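Local coordinates for capsid protein (Infectious hypodermal and hematopoietic necrosis virus, PDB 3N7X) that forms the icosahedral shell of a shrimp densovirus, sixty copies of a beta-barrel subunit enclosing the particle, and binds metal ions including calcium, at residues 229-234 against 315-320. Sequence-based numbering, arbitrary orientation.
Sequences GPTFIP and PCTGQL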
# COMPACT_ATOMS: atom_id res chain seq x y z
N GLY A 229 17.04 -89.28 -57.24
CA GLY A 229 15.70 -88.88 -56.86
C GLY A 229 15.65 -87.54 -56.15
O GLY A 229 16.50 -87.25 -55.30
N PRO A 230 14.66 -86.71 -56.48
CA PRO A 230 14.54 -85.40 -55.84
C PRO A 230 14.27 -85.50 -54.34
O PRO A 230 13.43 -86.28 -53.89
CB PRO A 230 13.39 -84.75 -56.60
CG PRO A 230 12.52 -85.93 -56.94
CD PRO A 230 13.53 -86.95 -57.39
N THR A 231 15.02 -84.71 -53.56
CA THR A 231 14.84 -84.67 -52.12
C THR A 231 14.16 -83.34 -51.82
O THR A 231 14.65 -82.27 -52.20
CB THR A 231 16.19 -84.75 -51.39
OG1 THR A 231 16.83 -86.00 -51.70
CG2 THR A 231 16.00 -84.65 -49.89
N PHE A 232 13.01 -83.40 -51.15
CA PHE A 232 12.24 -82.21 -50.85
C PHE A 232 12.72 -81.40 -49.65
O PHE A 232 13.14 -81.96 -48.64
CB PHE A 232 10.77 -82.57 -50.61
CG PHE A 232 10.10 -83.28 -51.75
CD1 PHE A 232 10.72 -83.37 -53.00
CD2 PHE A 232 8.84 -83.84 -51.58
CE1 PHE A 232 10.08 -84.02 -54.06
CE2 PHE A 232 8.20 -84.49 -52.64
CZ PHE A 232 8.82 -84.58 -53.88
N ILE A 233 12.66 -80.08 -49.78
CA ILE A 233 13.01 -79.21 -48.67
C ILE A 233 11.92 -79.55 -47.65
O ILE A 233 10.73 -79.53 -47.97
CB ILE A 233 12.92 -77.74 -49.10
CG1 ILE A 233 14.11 -77.42 -50.01
CG2 ILE A 233 12.89 -76.84 -47.88
CD1 ILE A 233 14.03 -76.07 -50.69
N PRO A 234 12.31 -79.87 -46.41
CA PRO A 234 11.35 -80.23 -45.35
C PRO A 234 10.09 -79.39 -45.26
O PRO A 234 10.14 -78.20 -44.96
CB PRO A 234 12.20 -80.16 -44.09
CG PRO A 234 13.54 -80.60 -44.58
CD PRO A 234 13.68 -79.81 -45.87
N PRO A 315 14.17 -86.96 -44.93
CA PRO A 315 13.38 -86.06 -45.76
C PRO A 315 12.50 -86.80 -46.75
O PRO A 315 12.75 -87.96 -47.09
CB PRO A 315 14.44 -85.22 -46.46
CG PRO A 315 15.57 -86.20 -46.62
CD PRO A 315 15.60 -86.86 -45.25
N CYS A 316 11.46 -86.12 -47.22
CA CYS A 316 10.55 -86.69 -48.19
C CYS A 316 11.27 -86.67 -49.55
O CYS A 316 12.05 -85.76 -49.83
CB CYS A 316 9.29 -85.83 -48.27
SG CYS A 316 7.97 -86.49 -49.31
N THR A 317 11.02 -87.69 -50.37
CA THR A 317 11.63 -87.75 -51.70
C THR A 317 10.59 -88.11 -52.75
O THR A 317 9.54 -88.68 -52.44
CB THR A 317 12.78 -88.80 -51.76
OG1 THR A 317 12.26 -90.09 -51.44
CG2 THR A 317 13.89 -88.44 -50.79
N GLY A 318 10.88 -87.77 -54.00
CA GLY A 318 9.96 -88.07 -55.09
C GLY A 318 10.67 -88.76 -56.23
O GLY A 318 11.63 -89.50 -56.01
N GLN A 319 10.21 -88.52 -57.46
CA GLN A 319 10.83 -89.12 -58.63
C GLN A 319 11.01 -88.06 -59.70
O GLN A 319 10.17 -87.17 -59.84
CB GLN A 319 9.98 -90.26 -59.19
CG GLN A 319 9.70 -91.38 -58.20
CD GLN A 319 8.55 -91.06 -57.26
OE1 GLN A 319 8.50 -91.55 -56.13
NE2 GLN A 319 7.62 -90.23 -57.72
N LEU A 320 12.10 -88.16 -60.45
CA LEU A 320 12.39 -87.20 -61.50
C LEU A 320 11.28 -87.03 -62.54
O LEU A 320 11.19 -85.99 -63.19
CB LEU A 320 13.69 -87.61 -62.21
CG LEU A 320 15.04 -87.06 -61.72
CD1 LEU A 320 14.90 -86.31 -60.41
CD2 LEU A 320 16.02 -88.21 -61.59
O HOH W 1 11.27 -83.18 -46.84
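P315 meets T231 first: its CG lies 3.6 Å from T231 CG2. T231 OG1 sits beside the backbone N (chi1 -62°), which leaves CG2 anti to that N and facing P315. At C316 the backbone takes over. C316 O accepts a nearly straight hydrogen bond from F232 N at 2.9 Å. The donor is tilted 21° from the carbonyl plane. One water accepts from C316 N and donates to F232 O. C316 SG, anti to its own backbone N (chi1 -174°), comes 3.6 Å from F232 CD2 in an oblique sulfur-aromatic contact. T317 and T231 form a non-hydrogen-bonded antiparallel pair, the bonds supplied by the residues on either side. T317 CA makes a CH...O contact with P230 O at 3.2 Å, and T317 C sits over one face of the F232 ring, toward its rim. G318 N donates to the same P230 O at 3.0 Å, in the carbonyl plane. P230 CG packs against the G318-Q319 peptide, while Q319 NE2 hydrogen-bonds to Y324 OH. L320 closes the contact, its CD1 3.4 Å from P230 CD.

W78 and H77 also meet the F232 ring. N80 receives the T231 N-H. A single antiparallel bridge, with neither segment a regular strand, thus joins the long loop 222-263 to the short link 314-321. Two direct bonds and a water satisfy backbone polar groups beside buried P230 and F232; P230 with L320, and F232 with C316, add apolar contacts.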